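Local coordinates for protein catalase (Bacillus pumilus, PDB 4QOL) that breaks hydrogen peroxide down to water and oxygen at a buried haem and also shows peroxidase-like reactivity toward phenolic substrates, at residues V116-E121 and Y216-S221; R203-Y208 and K400-V405; Q264-P267 and E273-Y276. All coordinates share one frame; numbering follows the deposited sequence.

Contact 1: V116-E121 and Y216-S221; sequences VKFYTE and YHWRPS
The indole of Trp218 meets Phe118 at its rim: Phe118 CZ lies in the plane of the tryptophan, 3.9 Å from both Trp218 CH2 and Trp218 CZ2. The phenyl ring carries Val116 CG1 over one face, 3.6 Å above the plane and displaced toward the rim, a neighbour from its own strand. The other methyl of that valine, CG2, turns toward the other strand and touches Trp218 CZ2 at 3.9 Å, approaching the indole obliquely. Val116 divides its work in this way because CG1 stands anti to the backbone N (chi1 -177°) while CG2 stands beside it. Phe118 and Trp218 reach in from opposite directions, and the long span, with Val116 and Trp218 CA atoms 10.9 Å apart, is bridged wholly by carbon. Trp218 also stacks with Phe114 and packs on Leu127 and Leu261, whereas Val116 and Phe118 both rest on Val91. Strands 113-120 and 211-220 are not paired neighbours in the sheet; their side chains meet inside the barrel that the curled sheet forms. Such an apolar filling between curled antiparallel strands is typical of the catalase beta-barrel core, here with the side chain of Val116 about 9 Å from a bound haem.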
loop_
_atom_site.group_PDB
_atom_site.type_symbol
_atom_site.label_atom_id
_atom_site.label_comp_id
_atom_site.label_asym_id
_atom_site.label_seq_id
_atom_site.Cartn_x
_atom_site.Cartn_y
_atom_site.Cartn_z
ATOM N N VAL A 116 -17.353 -15.642 -14.721
ATOM C CA VAL A 116 -18.100 -16.532 -13.892
ATOM C C VAL A 116 -17.202 -17.324 -12.940
ATOM O O VAL A 116 -16.245 -17.984 -13.371
ATOM C CB VAL A 116 -18.884 -17.542 -14.776
ATOM C CG1 VAL A 116 -19.750 -18.467 -13.900
ATOM C CG2 VAL A 116 -19.741 -16.793 -15.808
ATOM N N LYS A 117 -17.522 -17.231 -11.659
ATOM C CA LYS A 117 -16.802 -17.962 -10.608
ATOM C C LYS A 117 -17.757 -19.079 -10.132
ATOM O O LYS A 117 -18.840 -18.769 -9.644
ATOM C CB LYS A 117 -16.473 -17.003 -9.458
ATOM C CG LYS A 117 -15.832 -17.606 -8.211
ATOM C CD LYS A 117 -15.503 -16.582 -7.116
ATOM C CE LYS A 117 -14.536 -15.513 -7.561
ATOM N NZ LYS A 117 -13.219 -15.989 -8.102
ATOM N N PHE A 118 -17.363 -20.323 -10.381
ATOM C CA PHE A 118 -18.070 -21.507 -9.927
ATOM C C PHE A 118 -17.440 -21.991 -8.592
ATOM O O PHE A 118 -16.245 -22.328 -8.529
ATOM C CB PHE A 118 -17.913 -22.620 -10.942
ATOM C CG PHE A 118 -18.443 -22.341 -12.324
ATOM C CD1 PHE A 118 -17.692 -21.757 -13.282
ATOM C CD2 PHE A 118 -19.706 -22.827 -12.687
ATOM C CE1 PHE A 118 -18.127 -21.617 -14.575
ATOM C CE2 PHE A 118 -20.191 -22.599 -13.977
ATOM C CZ PHE A 118 -19.404 -22.014 -14.931
ATOM N N TYR A 119 -18.258 -22.070 -7.540
ATOM C CA TYR A 119 -17.804 -22.481 -6.217
ATOM C C TYR A 119 -17.862 -24.009 -6.058
ATOM O O TYR A 119 -18.761 -24.560 -5.422
ATOM C CB TYR A 119 -18.585 -21.766 -5.150
ATOM C CG TYR A 119 -18.467 -20.258 -5.128
ATOM C CD1 TYR A 119 -17.406 -19.616 -4.449
ATOM C CD2 TYR A 119 -19.449 -19.485 -5.681
ATOM C CE1 TYR A 119 -17.323 -18.221 -4.408
ATOM C CE2 TYR A 119 -19.373 -18.111 -5.619
ATOM C CZ TYR A 119 -18.321 -17.499 -4.974
ATOM O OH TYR A 119 -18.303 -16.089 -4.888
ATOM N N THR A 120 -16.908 -24.705 -6.674
ATOM C CA THR A 120 -17.031 -26.167 -6.803
ATOM C C THR A 120 -16.527 -26.886 -5.550
ATOM O O THR A 120 -15.788 -26.312 -4.740
ATOM C CB THR A 120 -16.335 -26.785 -8.071
ATOM O OG1 THR A 120 -15.000 -27.210 -7.806
ATOM C CG2 THR A 120 -16.341 -25.759 -9.250
ATOM N N GLU A 121 -16.842 -28.180 -5.478
ATOM C CA GLU A 121 -16.379 -29.000 -4.361
ATOM C C GLU A 121 -14.873 -29.317 -4.420
ATOM O O GLU A 121 -14.311 -29.709 -3.412
ATOM C CB GLU A 121 -17.263 -30.232 -4.246
ATOM C CG GLU A 121 -16.994 -31.310 -5.250
ATOM C CD GLU A 121 -18.191 -32.207 -5.455
ATOM O OE1 GLU A 121 -19.059 -31.843 -6.231
ATOM O OE2 GLU A 121 -18.185 -33.319 -4.868
ATOM N N TYR A 216 -15.975 -22.828 -24.895
ATOM C CA TYR A 216 -17.212 -22.558 -24.158
ATOM C C TYR A 216 -18.037 -21.429 -24.805
ATOM O O TYR A 216 -17.479 -20.385 -25.270
ATOM C CB TYR A 216 -16.870 -22.090 -22.768
ATOM C CG TYR A 216 -16.200 -23.091 -21.843
ATOM C CD1 TYR A 216 -16.936 -24.012 -21.125
ATOM C CD2 TYR A 216 -14.822 -23.014 -21.589
ATOM C CE1 TYR A 216 -16.335 -24.891 -20.244
ATOM C CE2 TYR A 216 -14.220 -23.856 -20.668
ATOM C CZ TYR A 216 -14.976 -24.795 -20.010
ATOM O OH TYR A 216 -14.375 -25.573 -19.076
ATOM N N HIS A 217 -19.354 -21.576 -24.734
ATOM C CA HIS A 217 -20.268 -20.579 -25.278
ATOM C C HIS A 217 -21.470 -20.424 -24.359
ATOM O O HIS A 217 -22.026 -21.451 -23.906
ATOM C CB HIS A 217 -20.764 -21.053 -26.646
ATOM C CG HIS A 217 -19.670 -21.237 -27.636
ATOM N ND1 HIS A 217 -19.175 -20.196 -28.400
ATOM C CD2 HIS A 217 -18.990 -22.335 -28.009
ATOM C CE1 HIS A 217 -18.224 -20.654 -29.197
ATOM N NE2 HIS A 217 -18.099 -21.951 -28.983
ATOM N N TRP A 218 -21.853 -19.186 -24.046
ATOM C CA TRP A 218 -23.043 -18.918 -23.260
ATOM C C TRP A 218 -24.118 -18.292 -24.191
ATOM O O TRP A 218 -23.861 -17.266 -24.844
ATOM C CB TRP A 218 -22.735 -17.893 -22.163
ATOM C CG TRP A 218 -21.801 -18.309 -21.066
ATOM C CD1 TRP A 218 -20.494 -17.852 -20.856
ATOM C CD2 TRP A 218 -22.092 -19.184 -19.959
ATOM N NE1 TRP A 218 -19.979 -18.406 -19.696
ATOM C CE2 TRP A 218 -20.944 -19.198 -19.117
ATOM C CE3 TRP A 218 -23.231 -19.903 -19.550
ATOM C CZ2 TRP A 218 -20.906 -19.916 -17.914
ATOM C CZ3 TRP A 218 -23.161 -20.670 -18.364
ATOM C CH2 TRP A 218 -22.004 -20.659 -17.567
ATOM N N ARG A 219 -25.299 -18.894 -24.215
ATOM C CA ARG A 219 -26.449 -18.407 -25.004
ATOM C C ARG A 219 -27.574 -17.853 -24.103
ATOM O O ARG A 219 -28.139 -18.586 -23.263
ATOM C CB ARG A 219 -27.016 -19.535 -25.865
ATOM C CG ARG A 219 -26.249 -19.568 -27.140
ATOM C CD ARG A 219 -26.384 -20.876 -27.921
ATOM N NE ARG A 219 -27.732 -21.333 -28.164
ATOM C CZ ARG A 219 -28.006 -22.459 -28.838
ATOM N NH1 ARG A 219 -27.017 -23.209 -29.349
ATOM N NH2 ARG A 219 -29.274 -22.810 -29.048
ATOM N N PRO A 220 -27.851 -16.564 -24.225
ATOM C CA PRO A 220 -28.812 -15.936 -23.353
ATOM C C PRO A 220 -30.227 -16.399 -23.547
ATOM O O PRO A 220 -30.732 -16.393 -24.663
ATOM C CB PRO A 220 -28.700 -14.471 -23.732
ATOM C CG PRO A 220 -28.212 -14.474 -25.147
ATOM C CD PRO A 220 -27.320 -15.631 -25.247
ATOM N N SER A 221 -30.883 -16.727 -22.455
ATOM C CA SER A 221 -32.307 -17.040 -22.501
ATOM C C SER A 221 -33.090 -15.842 -22.963
ATOM O O SER A 221 -34.143 -15.993 -23.590
ATOM C CB SER A 221 -32.812 -17.453 -21.123
ATOM O OG SER A 221 -32.703 -16.392 -20.182
#

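Contact 2: R203-Y208 and K400-V405; sequences RWVNKY and KESEPV
Arg203 lays one face of its guanidinium against Pro404, whose CB is 3.7 Å from Arg203 NH1 and sits 3.6 Å above the plane, offset toward the rim. This is the close-packed part. The arginine chain is extended from CG to NE, which carries the flat group from strand 202-205 to the loop. The looser part is wet: water 2 accepts from Arg203 NH1 at 2.9 Å and donates to Ser402 OG at 2.6 Å, while water 1 accepts from both Arg203 NH1 and Val405 N, each at 3.1 Å. Both waters lie in the guanidinium plane, at its edge. Nearby, Val205 CG2 only grazes Ser402 CB at 4.1 Å. Arg203 NH2 makes a salt bridge to Glu329, and Ser402 OG is hydrogen-bonded to Glu326 OE1. A leucine in place of Arg203 would probably leave Glu329 without its charged mate and both waters without the NH1 donor that links them to the strand. Beyond the loop, Glu401 forms a salt bridge with Arg413 of a second subunit, and Ser402 O accepts from Arg24 of a third. One cation thus uses its flat face for an apolar proline and its N-H groups for water and carboxylate, joining the strand to a loop embedded in the subunit interface.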
loop_
_atom_site.group_PDB
_atom_site.type_symbol
_atom_site.label_atom_id
_atom_site.label_comp_id
_atom_site.label_asym_id
_atom_site.label_seq_id
_atom_site.Cartn_x
_atom_site.Cartn_y
_atom_site.Cartn_z
ATOM N N ARG A 203 -8.181 -27.118 -22.384
ATOM C CA ARG A 203 -8.024 -28.583 -22.427
ATOM C C ARG A 203 -8.962 -29.218 -21.414
ATOM O O ARG A 203 -8.922 -28.830 -20.218
ATOM C CB ARG A 203 -6.581 -28.951 -22.111
ATOM C CG ARG A 203 -5.586 -28.652 -23.217
ATOM C CD ARG A 203 -4.195 -29.209 -22.795
ATOM N NE ARG A 203 -3.309 -29.096 -23.928
ATOM C CZ ARG A 203 -2.636 -30.091 -24.505
ATOM N NH1 ARG A 203 -2.592 -31.318 -24.004
ATOM N NH2 ARG A 203 -1.936 -29.800 -25.568
ATOM N N TRP A 204 -9.712 -30.241 -21.842
ATOM C CA TRP A 204 -10.511 -31.046 -20.940
ATOM C C TRP A 204 -9.841 -32.390 -20.841
ATOM O O TRP A 204 -9.467 -32.968 -21.855
ATOM C CB TRP A 204 -11.930 -31.163 -21.461
ATOM C CG TRP A 204 -12.855 -30.159 -20.957
ATOM C CD1 TRP A 204 -12.569 -28.962 -20.242
ATOM C CD2 TRP A 204 -14.262 -30.184 -21.109
ATOM N NE1 TRP A 204 -13.735 -28.309 -19.952
ATOM C CE2 TRP A 204 -14.787 -29.005 -20.490
ATOM C CE3 TRP A 204 -15.141 -31.058 -21.674
ATOM C CZ2 TRP A 204 -16.125 -28.771 -20.387
ATOM C CZ3 TRP A 204 -16.503 -30.735 -21.679
ATOM C CH2 TRP A 204 -16.966 -29.612 -21.021
ATOM N N VAL A 205 -9.629 -32.867 -19.621
ATOM C CA VAL A 205 -8.939 -34.090 -19.381
ATOM C C VAL A 205 -9.891 -34.967 -18.572
ATOM O O VAL A 205 -10.322 -34.578 -17.504
ATOM C CB VAL A 205 -7.610 -33.906 -18.600
ATOM C CG1 VAL A 205 -6.872 -35.246 -18.540
ATOM C CG2 VAL A 205 -6.754 -32.834 -19.266
ATOM N N ASN A 206 -10.137 -36.185 -19.067
ATOM C CA ASN A 206 -11.030 -37.142 -18.350
ATOM C C ASN A 206 -10.304 -38.105 -17.350
ATOM O O ASN A 206 -9.098 -38.032 -17.163
ATOM C CB ASN A 206 -11.903 -37.895 -19.348
ATOM C CG ASN A 206 -11.151 -38.982 -20.147
ATOM O OD1 ASN A 206 -10.011 -39.324 -19.888
ATOM N ND2 ASN A 206 -11.812 -39.473 -21.161
ATOM N N LYS A 207 -11.065 -38.967 -16.693
ATOM C CA LYS A 207 -10.473 -39.818 -15.658
ATOM C C LYS A 207 -9.442 -40.817 -16.222
ATOM O O LYS A 207 -8.693 -41.395 -15.474
ATOM C CB LYS A 207 -11.570 -40.611 -14.904
ATOM C CG LYS A 207 -12.241 -41.711 -15.713
ATOM C CD LYS A 207 -13.480 -42.242 -14.985
ATOM C CE LYS A 207 -14.212 -43.336 -15.700
ATOM N NZ LYS A 207 -15.256 -44.102 -14.921
ATOM N N TYR A 208 -9.470 -41.050 -17.527
ATOM C CA TYR A 208 -8.478 -41.959 -18.157
ATOM C C TYR A 208 -7.245 -41.180 -18.618
ATOM O O TYR A 208 -6.326 -41.765 -19.179
ATOM C CB TYR A 208 -9.107 -42.649 -19.349
ATOM C CG TYR A 208 -10.305 -43.488 -18.983
ATOM C CD1 TYR A 208 -10.154 -44.608 -18.188
ATOM C CD2 TYR A 208 -11.584 -43.139 -19.389
ATOM C CE1 TYR A 208 -11.256 -45.388 -17.866
ATOM C CE2 TYR A 208 -12.700 -43.907 -19.045
ATOM C CZ TYR A 208 -12.524 -45.035 -18.285
ATOM O OH TYR A 208 -13.599 -45.818 -17.927
ATOM N N LYS A 400 -2.941 -34.526 -9.466
ATOM C CA LYS A 400 -1.970 -34.048 -10.422
ATOM C C LYS A 400 -2.681 -33.650 -11.716
ATOM O O LYS A 400 -3.649 -34.275 -12.131
ATOM C CB LYS A 400 -0.878 -35.104 -10.700
ATOM C CG LYS A 400 0.185 -35.116 -9.602
ATOM C CD LYS A 400 1.431 -35.879 -10.025
ATOM C CE LYS A 400 2.327 -35.006 -10.914
ATOM N NZ LYS A 400 3.533 -35.758 -11.401
ATOM N N GLU A 401 -2.153 -32.621 -12.358
ATOM C CA GLU A 401 -2.589 -32.247 -13.663
ATOM C C GLU A 401 -1.943 -33.124 -14.736
ATOM O O GLU A 401 -1.008 -33.920 -14.466
ATOM C CB GLU A 401 -2.318 -30.772 -13.945
ATOM C CG GLU A 401 -0.862 -30.385 -14.111
ATOM C CD GLU A 401 -0.459 -29.170 -13.284
ATOM O OE1 GLU A 401 -1.043 -28.097 -13.516
ATOM O OE2 GLU A 401 0.465 -29.284 -12.422
ATOM N N SER A 402 -2.446 -32.993 -15.961
ATOM C CA SER A 402 -1.919 -33.732 -17.103
ATOM C C SER A 402 -0.511 -33.287 -17.456
ATOM O O SER A 402 -0.043 -32.263 -16.930
ATOM C CB SER A 402 -2.841 -33.615 -18.338
ATOM O OG SER A 402 -2.679 -32.360 -19.070
ATOM N N GLU A 403 0.103 -34.019 -18.396
ATOM C CA GLU A 403 1.441 -33.736 -18.908
ATOM C C GLU A 403 1.440 -33.425 -20.416
ATOM O O GLU A 403 1.817 -34.281 -21.231
ATOM C CB GLU A 403 2.369 -34.910 -18.571
ATOM C CG GLU A 403 2.618 -35.106 -17.085
ATOM C CD GLU A 403 3.555 -36.267 -16.806
ATOM O OE1 GLU A 403 3.659 -37.165 -17.666
ATOM O OE2 GLU A 403 4.158 -36.323 -15.722
ATOM N N PRO A 404 1.078 -32.186 -20.808
ATOM C CA PRO A 404 0.927 -31.906 -22.261
ATOM C C PRO A 404 2.218 -32.120 -23.085
ATOM O O PRO A 404 3.333 -31.831 -22.617
ATOM C CB PRO A 404 0.515 -30.410 -22.296
ATOM C CG PRO A 404 -0.246 -30.244 -21.042
ATOM C CD PRO A 404 0.553 -31.036 -20.022
ATOM N N VAL A 405 2.058 -32.699 -24.275
ATOM C CA VAL A 405 3.144 -32.914 -25.171
ATOM C C VAL A 405 3.615 -31.582 -25.729
ATOM O O VAL A 405 2.805 -30.708 -26.097
ATOM C CB VAL A 405 2.733 -33.864 -26.309
ATOM C CG1 VAL A 405 3.811 -33.891 -27.385
ATOM C CG2 VAL A 405 2.549 -35.281 -25.733
HETATM O O HOH W 1 -0.773 -33.567 -25.187
HETATM O O HOH W 2 -3.513 -32.410 -21.511
#

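Contact 3: Q264-P267 and E273-Y276; sequences QLMP and ELDY
Met266 and Leu274 meet tip to tip between strand 258-267 of the catalase beta-barrel sheet and the loop that leads on to strand 293-302. Only five residues separate the two segments, so this is a local closure: the chain leaves the strand, turns back and sets a side chain against a residue of the strand it has left. The Met266 and Leu274 CA atoms are nevertheless 11.3 Å apart, and the two side chains, end to end, cover that span.

Along 273-276, the first residue to touch is Leu274. Its CB points toward the strand, and its CG, anti to the carbonyl carbon (chi1 -70°), sends CD1 out to the end of the methionine. Leu274 CD1 also lies 4.1 Å from Met266 SD, so this one methyl meets both the sulfur and the terminal carbon. At the other end of the span, Met266 runs outward through two extended torsions and then bends at the last (chi3 -69°), which swings CE off the line of the chain.

Asp275 follows, directed to other work: its OD2 forms a salt bridge with Lys423. The backbone on either side of it is held by another lysine, for Leu274 O and Tyr276 O both accept from Lys418 NZ. These two lysines tie the loop to a later part of the chain.

Tyr276 comes last, with its ring end nearer the strand than its root. Its hydroxyl makes a peripheral approach, OH standing 4.3 Å from Met266 CE, with no bond between them. Trp285 packs against both Met266 and Tyr276, and Tyr290 adds to the surroundings of the methionine. The closest approach joins two methyl carbons, Met266 CE and Leu274 CD1, at 3.7 Å.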
loop_
_atom_site.group_PDB
_atom_site.type_symbol
_atom_site.label_atom_id
_atom_site.label_comp_id
_atom_site.label_asym_id
_atom_site.label_seq_id
_atom_site.Cartn_x
_atom_site.Cartn_y
_atom_site.Cartn_z
ATOM N N GLN A 264 -17.887 -26.739 -27.588
ATOM C CA GLN A 264 -17.381 -27.482 -28.745
ATOM C C GLN A 264 -16.156 -28.266 -28.332
ATOM O O GLN A 264 -15.348 -27.793 -27.518
ATOM C CB GLN A 264 -16.952 -26.487 -29.855
ATOM C CG GLN A 264 -18.022 -25.603 -30.430
ATOM C CD GLN A 264 -17.435 -24.525 -31.336
ATOM O OE1 GLN A 264 -16.873 -23.541 -30.864
ATOM N NE2 GLN A 264 -17.563 -24.713 -32.650
ATOM N N LEU A 265 -16.031 -29.472 -28.885
ATOM C CA LEU A 265 -14.930 -30.361 -28.539
ATOM C C LEU A 265 -14.163 -30.726 -29.817
ATOM O O LEU A 265 -14.776 -31.049 -30.843
ATOM C CB LEU A 265 -15.427 -31.627 -27.814
ATOM C CG LEU A 265 -15.974 -31.370 -26.398
ATOM C CD1 LEU A 265 -16.858 -32.509 -25.938
ATOM C CD2 LEU A 265 -14.824 -31.149 -25.415
ATOM N N MET A 266 -12.840 -30.646 -29.757
ATOM C CA MET A 266 -11.950 -30.961 -30.885
ATOM C C MET A 266 -10.850 -31.902 -30.429
ATOM O O MET A 266 -10.213 -31.675 -29.400
ATOM C CB MET A 266 -11.376 -29.654 -31.453
ATOM C CG MET A 266 -10.282 -29.830 -32.469
ATOM S SD MET A 266 -9.501 -28.241 -32.917
ATOM C CE MET A 266 -10.752 -27.378 -33.818
ATOM N N PRO A 267 -10.609 -32.992 -31.184
ATOM C CA PRO A 267 -9.397 -33.772 -30.916
ATOM C C PRO A 267 -8.116 -32.984 -31.034
ATOM O O PRO A 267 -7.987 -32.191 -31.926
ATOM C CB PRO A 267 -9.402 -34.847 -32.018
ATOM C CG PRO A 267 -10.743 -34.819 -32.634
ATOM C CD PRO A 267 -11.408 -33.504 -32.303
ATOM N N GLU A 273 -4.321 -30.670 -39.491
ATOM C CA GLU A 273 -5.054 -30.619 -40.718
ATOM C C GLU A 273 -5.878 -29.339 -40.963
ATOM O O GLU A 273 -6.389 -29.153 -42.066
ATOM C CB GLU A 273 -5.825 -31.950 -40.841
ATOM C CG GLU A 273 -4.934 -33.043 -41.470
ATOM C CD GLU A 273 -5.671 -34.345 -41.676
ATOM O OE1 GLU A 273 -6.930 -34.297 -41.746
ATOM O OE2 GLU A 273 -5.002 -35.429 -41.771
ATOM N N LEU A 274 -5.989 -28.433 -39.973
ATOM C CA LEU A 274 -6.720 -27.171 -40.109
ATOM C C LEU A 274 -5.800 -26.175 -40.775
ATOM O O LEU A 274 -4.587 -26.324 -40.652
ATOM C CB LEU A 274 -7.130 -26.635 -38.741
ATOM C CG LEU A 274 -8.216 -27.362 -37.956
ATOM C CD1 LEU A 274 -8.206 -26.854 -36.513
ATOM C CD2 LEU A 274 -9.570 -27.091 -38.572
ATOM N N ASP A 275 -6.362 -25.108 -41.401
ATOM C CA ASP A 275 -5.549 -24.025 -41.981
ATOM C C ASP A 275 -5.400 -22.782 -41.038
ATOM O O ASP A 275 -4.934 -21.707 -41.466
ATOM C CB ASP A 275 -6.122 -23.553 -43.363
ATOM C CG ASP A 275 -7.424 -22.846 -43.267
ATOM O OD1 ASP A 275 -7.944 -22.648 -42.151
ATOM O OD2 ASP A 275 -7.975 -22.422 -44.322
ATOM N N TYR A 276 -5.692 -23.012 -39.748
ATOM C CA TYR A 276 -5.379 -22.046 -38.705
ATOM C C TYR A 276 -4.936 -22.871 -37.523
ATOM O O TYR A 276 -5.077 -24.121 -37.488
ATOM C CB TYR A 276 -6.609 -21.175 -38.430
ATOM C CG TYR A 276 -7.820 -21.948 -37.938
ATOM C CD1 TYR A 276 -8.756 -22.469 -38.816
ATOM C CD2 TYR A 276 -8.030 -22.144 -36.593
ATOM C CE1 TYR A 276 -9.892 -23.140 -38.380
ATOM C CE2 TYR A 276 -9.166 -22.834 -36.141
ATOM C CZ TYR A 276 -10.062 -23.397 -37.027
ATOM O OH TYR A 276 -11.177 -24.060 -36.546
#

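Taken together, the contacts are all buried but lie at different depths. Contact 1 is deepest, its centre about 13 Å from the centre of the chain, and is purely apolar; the centres of contacts 2 and 3 lie about 25 and 24 Å from that point, each contact joining a strand to a loop. Contact 2 adds charge and water beside neighbouring subunits, whereas contact 3 stays hydrophobic and is touched by no other chain. All three reach one antiparallel sheet, contacts 2 and 3 through one strand each; strand 211-220 pairs with both 202-205 and 258-267. Probable hydrogen bonds join them: Tyr216 OH to Trp204 NE1 (2.9 Å) and His217 NE2 to Gln264 OE1 (2.8 Å). Trp204 also packs on Leu265.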